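Side-chain contacts in titin (PDB 2A38), which is a giant structural protein of muscle, probably with a protein kinase activity, whose N-terminal end folds as two immunoglobulin-like domains in tandem: residues A[46-49]-A[53-56]; A[61-66]-A[78-83]; A[113-116]-A[120-123]. All blocks are in the same frame, centred on the assembly; numbering follows the deposited sequence.

Contact 1 of 3, residues A[46-49]-A[53-56]; sequences ISTS and GVQI
The loop between strands 36-41 and 55-59 of the first immunoglobulin domain folds back on itself here, and V54 and T48 meet at the bend while I46 and I56 pack beside them. V54 is the residue most covered by the other segment. Its CG1, placed between the backbone N and the carbonyl carbon (chi1 75°), points at the peptide of S47 and lies 3.6 Å from S47 O. Its other methyl, CG2, touches I46 CG2 at 4.2 Å and so joins the apolar part of the contact. I56 adds the end of its chain to this patch: CD1 comes 4.2 Å from I46 CG2 and 4.0 Å from I46 O.

Polar contact is slight. T48 OG1 gives a weak hydrogen bond to V54 O at 3.5 Å, the only one across the two segments. T48 sits at the centre of an inverse gamma turn, closed by a weak bond from S49 N to S47 O. S47 OG and S49 OG are hydrogen-bonded at 2.9 Å, and S47 OG also bonds T50 OG1, tying the hydroxyls of the turn together. I46 and V54 are the buried residues, both resting on L65; I46 and I56 also touch W39. T48, G53 and I56 are exposed. With I46 and V54 turned to the core, this is the C-to-D connection of an I-set immunoglobulin domain, which crosses at the edge of the sandwich from one sheet to the other.

Contact 2 of 3, residues A[61-66]-A[78-83]; sequences GRAKLT and YSLKAT
A63 and L80 make the closer of two apolar contacts between facing sheets: A63 CB meets L80 CD2 at 3.9 Å. L80 holds CG anti to its backbone N (chi1 177°), which carries the isobutyl group across the gap to the small methyl of A63. The second contact is longer. L65 CD1 lies 4.5 Å from Y78 CD2 and approaches the tyrosine ring obliquely. All four residues are buried, and L80 also rests on A27, I29, V37 and W39, while the ring of Y78 meets that of F25 with the planes about 35° apart.

No hydrogen bond links the two segments. The nearest CA atoms, those of A63 and L80, are 8.7 Å apart, as befits layers joined by side chains. Polar bonds run elsewhere: Y78 OH is hydrogen-bonded to N74 O, four residues earlier, and R62 NE bonds E26 OE2, where E26 is one of the residues at the cadmium site. Strands E and F packed face to face, with F carrying a tyrosine corner, are a hallmark of the immunoglobulin beta-sandwich.

Contact 3 of 3, residues A[113-116]-A[120-123]; sequences MTVR and QVRL
M113 and V121 reach toward each other tip to tip, and this is the tight part of the contact: M113 CE lies 3.3 Å from V121 CG1, closer than methyls normally pack, so the exact separation is somewhat doubtful. M113 gets there by a bent chain. Its CG lies between the backbone N and the carbonyl carbon (chi1 45°), and a turn at chi3 (-81°) swings the methyl back over V121. At the bend, SD sits 3.5 Å from L123 CD2, the two side chains crossing at a slant. V121 and L123 are buried and lean in addition on A166 and L161 of strand 158-166.

Strands 113-115 and 120-123 run antiparallel at 172°, yet their axes stay 9.3 Å apart. They are the A' and B strands of the I-set fold, and they belong to different sheets: V115 pairs through its backbone with L192 and Q194, V121 with I163. Side chains alone therefore bridge them.

Toward the connecting turn the packing is lighter. V115 CG2 meets V121 CG2 at 3.8 Å, in a smaller patch that leaves V115 partly exposed. R122 and Q120 turn to the outer surface, both resting on L162, while R116 O takes a hydrogen bond from S119 OG in the turn.

In the fold
Along the chain the three contacts follow in series, each closing before the next opens. Contacts 1 and 2 share the first immunoglobulin domain, with centres about 12 Å apart, and touch each other: I46 CD1 packs on Y78 CD2 at 3.5 Å, and Q55 O probably bonds T66 N, where strands 55-59 and 62-67 are neighbours in one sheet. Contact 3 lies in the second domain, at the opposite side of the chain's centre, its centre about 52 Å and about 61 Å from those of contacts 1 and 2, nearest atoms about 38 Å and about 40 Å away, consistent with two separately cored domains joined end to end.

Contact 1 of 3, residues A[46-49]-A[53-56]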
loop_
_atom_site.group_PDB
_atom_site.type_symbol
_atom_site.label_atom_id
_atom_site.label_comp_id
_atom_site.label_asym_id
_atom_site.label_seq_id
_atom_site.Cartn_x
_atom_site.Cartn_y
_atom_site.Cartn_z
ATOM N N ILE A 46 -3.718 -10.986 21.246
ATOM C CA ILE A 46 -3.438 -9.817 20.424
ATOM C C ILE A 46 -3.430 -8.571 21.291
ATOM O O ILE A 46 -4.214 -8.452 22.228
ATOM C CB ILE A 46 -4.511 -9.629 19.340
ATOM C CG1 ILE A 46 -4.586 -10.874 18.458
ATOM C CG2 ILE A 46 -4.204 -8.382 18.513
ATOM C CD1 ILE A 46 -5.713 -10.833 17.445
ATOM N N SER A 47 -2.542 -7.637 20.973
ATOM C CA SER A 47 -2.443 -6.390 21.720
ATOM C C SER A 47 -1.676 -5.369 20.896
ATOM O O SER A 47 -1.141 -5.697 19.833
ATOM C CB SER A 47 -1.715 -6.613 23.043
ATOM O OG SER A 47 -0.346 -6.877 22.816
ATOM N N THR A 48 -1.631 -4.132 21.381
ATOM C CA THR A 48 -0.905 -3.085 20.678
ATOM C C THR A 48 0.559 -3.224 21.046
ATOM O O THR A 48 1.052 -2.562 21.956
ATOM C CB THR A 48 -1.388 -1.691 21.071
ATOM O OG1 THR A 48 -2.808 -1.620 20.919
ATOM C CG2 THR A 48 -0.749 -0.644 20.168
ATOM N N SER A 49 1.230 -4.116 20.329
ATOM C CA SER A 49 2.642 -4.424 20.514
ATOM C C SER A 49 2.829 -5.752 19.797
ATOM O O SER A 49 3.855 -5.994 19.162
ATOM C CB SER A 49 2.988 -4.567 22.000
ATOM O OG SER A 49 2.284 -5.636 22.594
ATOM N N GLY A 53 -0.875 -0.768 15.918
ATOM C CA GLY A 53 -1.897 -0.079 15.153
ATOM C C GLY A 53 -3.258 -0.728 15.320
ATOM O O GLY A 53 -4.275 -0.163 14.918
ATOM N N VAL A 54 -3.280 -1.915 15.923
ATOM C CA VAL A 54 -4.527 -2.644 16.135
ATOM C C VAL A 54 -5.431 -1.925 17.129
ATOM O O VAL A 54 -5.017 -1.587 18.240
ATOM C CB VAL A 54 -4.270 -4.087 16.651
ATOM C CG1 VAL A 54 -3.862 -4.071 18.123
ATOM C CG2 VAL A 54 -5.507 -4.931 16.443
ATOM N N GLN A 55 -6.670 -1.690 16.718
ATOM C CA GLN A 55 -7.635 -1.011 17.566
ATOM C C GLN A 55 -8.631 -2.041 18.083
ATOM O O GLN A 55 -9.369 -2.640 17.308
ATOM C CB GLN A 55 -8.367 0.062 16.762
ATOM C CG GLN A 55 -7.460 0.896 15.869
ATOM C CD GLN A 55 -8.206 1.999 15.140
ATOM O OE1 GLN A 55 -9.225 1.753 14.485
ATOM N NE2 GLN A 55 -7.702 3.224 15.247
ATOM N N ILE A 56 -8.643 -2.245 19.393
ATOM C CA ILE A 56 -9.555 -3.201 19.999
ATOM C C ILE A 56 -10.555 -2.489 20.893
ATOM O O ILE A 56 -10.186 -1.614 21.677
ATOM C CB ILE A 56 -8.787 -4.243 20.832
ATOM C CG1 ILE A 56 -7.911 -5.092 19.904
ATOM C CG2 ILE A 56 -9.761 -5.106 21.612
ATOM C CD1 ILE A 56 -6.963 -6.017 20.620
#

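Contact 2 of 3, residues A[61-66]-A[78-83]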
loop_
_atom_site.group_PDB
_atom_site.type_symbol
_atom_site.label_atom_id
_atom_site.label_comp_id
_atom_site.label_asym_id
_atom_site.label_seq_id
_atom_site.Cartn_x
_atom_site.Cartn_y
_atom_site.Cartn_z
ATOM N N GLY A 61 -21.908 -4.619 24.233
ATOM C CA GLY A 61 -21.961 -6.011 23.824
ATOM C C GLY A 61 -21.393 -6.245 22.437
ATOM O O GLY A 61 -21.520 -7.333 21.888
ATOM N N ARG A 62 -20.764 -5.221 21.872
ATOM C CA ARG A 62 -20.169 -5.324 20.552
ATOM C C ARG A 62 -18.646 -5.287 20.672
ATOM O O ARG A 62 -18.081 -4.301 21.128
ATOM C CB ARG A 62 -20.634 -4.163 19.681
ATOM C CG ARG A 62 -20.199 -4.264 18.226
ATOM C CD ARG A 62 -20.169 -2.890 17.566
ATOM N NE ARG A 62 -20.128 -2.971 16.109
ATOM C CZ ARG A 62 -20.011 -1.914 15.307
ATOM N NH1 ARG A 62 -19.914 -0.697 15.827
ATOM N NH2 ARG A 62 -20.008 -2.068 13.987
ATOM N N ALA A 63 -17.985 -6.372 20.286
ATOM C CA ALA A 63 -16.528 -6.428 20.337
ATOM C C ALA A 63 -16.024 -6.181 18.924
ATOM O O ALA A 63 -16.539 -6.757 17.968
ATOM C CB ALA A 63 -16.057 -7.788 20.820
ATOM N N LYS A 64 -15.018 -5.327 18.796
ATOM C CA LYS A 64 -14.460 -5.009 17.494
ATOM C C LYS A 64 -12.941 -4.947 17.515
ATOM O O LYS A 64 -12.339 -4.452 18.464
ATOM C CB LYS A 64 -15.037 -3.681 17.004
ATOM C CG LYS A 64 -14.412 -3.153 15.723
ATOM C CD LYS A 64 -15.288 -2.091 15.080
ATOM C CE LYS A 64 -16.620 -2.699 14.668
ATOM N NZ LYS A 64 -17.428 -1.788 13.813
ATOM N N LEU A 65 -12.336 -5.484 16.460
ATOM C CA LEU A 65 -10.889 -5.488 16.296
ATOM C C LEU A 65 -10.621 -4.927 14.908
ATOM O O LEU A 65 -11.002 -5.528 13.908
ATOM C CB LEU A 65 -10.331 -6.908 16.396
ATOM C CG LEU A 65 -8.805 -7.003 16.320
ATOM C CD1 LEU A 65 -8.336 -8.270 17.001
ATOM C CD2 LEU A 65 -8.355 -6.964 14.873
ATOM N N THR A 66 -9.970 -3.775 14.844
ATOM C CA THR A 66 -9.687 -3.152 13.560
ATOM C C THR A 66 -8.205 -2.980 13.290
ATOM O O THR A 66 -7.460 -2.505 14.145
ATOM C CB THR A 66 -10.348 -1.760 13.458
ATOM O OG1 THR A 66 -11.774 -1.899 13.538
ATOM C CG2 THR A 66 -9.983 -1.088 12.139
ATOM N N TYR A 78 -8.102 -15.658 13.548
ATOM C CA TYR A 78 -8.317 -14.736 14.648
ATOM C C TYR A 78 -9.503 -15.279 15.425
ATOM O O TYR A 78 -10.495 -15.700 14.832
ATOM C CB TYR A 78 -8.659 -13.342 14.137
ATOM C CG TYR A 78 -7.478 -12.598 13.577
ATOM C CD1 TYR A 78 -6.876 -12.995 12.374
ATOM C CD2 TYR A 78 -6.948 -11.500 14.256
ATOM C CE1 TYR A 78 -5.773 -12.312 11.868
ATOM C CE2 TYR A 78 -5.855 -10.813 13.764
ATOM C CZ TYR A 78 -5.272 -11.221 12.575
ATOM O OH TYR A 78 -4.188 -10.530 12.114
ATOM N N SER A 79 -9.399 -15.285 16.745
ATOM C CA SER A 79 -10.491 -15.774 17.557
ATOM C C SER A 79 -10.773 -14.836 18.705
ATOM O O SER A 79 -9.916 -14.086 19.141
ATOM C CB SER A 79 -10.187 -17.174 18.081
ATOM O OG SER A 79 -9.059 -17.153 18.927
ATOM N N LEU A 80 -12.000 -14.896 19.186
ATOM C CA LEU A 80 -12.465 -14.065 20.281
ATOM C C LEU A 80 -12.983 -14.967 21.402
ATOM O O LEU A 80 -13.831 -15.819 21.157
ATOM C CB LEU A 80 -13.590 -13.175 19.755
ATOM C CG LEU A 80 -14.334 -12.221 20.684
ATOM C CD1 LEU A 80 -13.364 -11.227 21.269
ATOM C CD2 LEU A 80 -15.414 -11.498 19.886
ATOM N N LYS A 81 -12.440 -14.817 22.607
ATOM C CA LYS A 81 -12.889 -15.597 23.764
ATOM C C LYS A 81 -13.677 -14.700 24.711
ATOM O O LYS A 81 -13.257 -13.589 25.003
ATOM C CB LYS A 81 -11.721 -16.162 24.570
ATOM C CG LYS A 81 -11.017 -17.347 23.951
ATOM C CD LYS A 81 -10.063 -17.989 24.972
ATOM C CE LYS A 81 -9.211 -19.081 24.320
ATOM N NZ LYS A 81 -8.330 -19.793 25.299
ATOM N N ALA A 82 -14.807 -15.199 25.200
ATOM C CA ALA A 82 -15.655 -14.462 26.141
ATOM C C ALA A 82 -15.799 -15.315 27.405
ATOM O O ALA A 82 -16.066 -16.513 27.315
ATOM C CB ALA A 82 -17.023 -14.201 25.517
ATOM N N THR A 83 -15.640 -14.705 28.575
ATOM C CA THR A 83 -15.727 -15.469 29.812
ATOM C C THR A 83 -16.414 -14.791 30.988
ATOM O O THR A 83 -16.257 -13.596 31.199
ATOM C CB THR A 83 -14.320 -15.855 30.304
ATOM O OG1 THR A 83 -13.587 -16.452 29.233
ATOM C CG2 THR A 83 -14.404 -16.845 31.453
#

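Contact 3 of 3, residues A[113-116]-A[120-123]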
loop_
_atom_site.group_PDB
_atom_site.type_symbol
_atom_site.label_atom_id
_atom_site.label_comp_id
_atom_site.label_asym_id
_atom_site.label_seq_id
_atom_site.Cartn_x
_atom_site.Cartn_y
_atom_site.Cartn_z
ATOM N N MET A 113 10.239 21.416 -23.640
ATOM C CA MET A 113 10.901 22.666 -23.363
ATOM C C MET A 113 11.851 23.109 -24.450
ATOM O O MET A 113 12.473 22.299 -25.144
ATOM C CB MET A 113 11.607 22.610 -22.010
ATOM C CG MET A 113 12.400 21.362 -21.737
ATOM S SD MET A 113 12.761 21.325 -19.962
ATOM C CE MET A 113 14.183 22.442 -19.885
ATOM N N THR A 114 11.932 24.423 -24.599
ATOM C CA THR A 114 12.780 25.039 -25.603
ATOM C C THR A 114 13.751 25.920 -24.853
ATOM O O THR A 114 13.339 26.794 -24.091
ATOM C CB THR A 114 11.939 25.896 -26.570
ATOM O OG1 THR A 114 10.835 25.115 -27.049
ATOM C CG2 THR A 114 12.774 26.356 -27.757
ATOM N N VAL A 115 15.039 25.675 -25.056
ATOM C CA VAL A 115 16.071 26.448 -24.387
ATOM C C VAL A 115 17.174 26.840 -25.356
ATOM O O VAL A 115 17.296 26.274 -26.440
ATOM C CB VAL A 115 16.696 25.641 -23.226
ATOM C CG1 VAL A 115 15.601 25.209 -22.251
ATOM C CG2 VAL A 115 17.442 24.422 -23.778
ATOM N N ARG A 116 17.976 27.822 -24.965
ATOM C CA ARG A 116 19.073 28.245 -25.810
ATOM C C ARG A 116 20.312 27.401 -25.548
ATOM O O ARG A 116 20.483 26.814 -24.471
ATOM C CB ARG A 116 19.384 29.723 -25.598
ATOM C CG ARG A 116 18.692 30.633 -26.598
ATOM C CD ARG A 116 19.184 32.069 -26.471
ATOM N NE ARG A 116 18.464 32.778 -25.422
ATOM C CZ ARG A 116 17.254 33.307 -25.584
ATOM N NH1 ARG A 116 16.630 33.215 -26.758
ATOM N NH2 ARG A 116 16.661 33.910 -24.564
ATOM N N GLN A 120 21.410 24.619 -18.849
ATOM C CA GLN A 120 21.347 23.430 -18.010
ATOM C C GLN A 120 19.873 23.037 -18.051
ATOM O O GLN A 120 19.000 23.871 -17.793
ATOM C CB GLN A 120 21.740 23.748 -16.571
ATOM C CG GLN A 120 21.476 22.609 -15.599
ATOM C CD GLN A 120 21.509 23.059 -14.136
ATOM O OE1 GLN A 120 22.580 23.211 -13.535
ATOM N NE2 GLN A 120 20.326 23.285 -13.562
ATOM N N VAL A 121 19.593 21.777 -18.382
ATOM C CA VAL A 121 18.216 21.296 -18.487
ATOM C C VAL A 121 17.957 20.073 -17.622
ATOM O O VAL A 121 18.803 19.184 -17.515
ATOM C CB VAL A 121 17.879 20.918 -19.950
ATOM C CG1 VAL A 121 16.564 20.182 -20.017
ATOM C CG2 VAL A 121 17.819 22.161 -20.800
ATOM N N ARG A 122 16.782 20.035 -17.003
ATOM C CA ARG A 122 16.397 18.897 -16.180
ATOM C C ARG A 122 14.987 18.461 -16.536
ATOM O O ARG A 122 14.054 19.265 -16.521
ATOM C CB ARG A 122 16.470 19.237 -14.689
ATOM C CG ARG A 122 16.142 18.072 -13.763
ATOM C CD ARG A 122 17.130 18.027 -12.617
ATOM N NE ARG A 122 17.467 19.385 -12.194
ATOM C CZ ARG A 122 18.560 19.723 -11.515
ATOM N NH1 ARG A 122 18.764 20.993 -11.191
ATOM N NH2 ARG A 122 19.450 18.801 -11.164
ATOM N N LEU A 123 14.851 17.190 -16.898
ATOM C CA LEU A 123 13.560 16.613 -17.238
ATOM C C LEU A 123 13.242 15.615 -16.117
ATOM O O LEU A 123 14.012 14.686 -15.881
ATOM C CB LEU A 123 13.654 15.888 -18.584
ATOM C CG LEU A 123 14.196 16.720 -19.748
ATOM C CD1 LEU A 123 14.423 15.851 -20.974
ATOM C CD2 LEU A 123 13.220 17.832 -20.048
#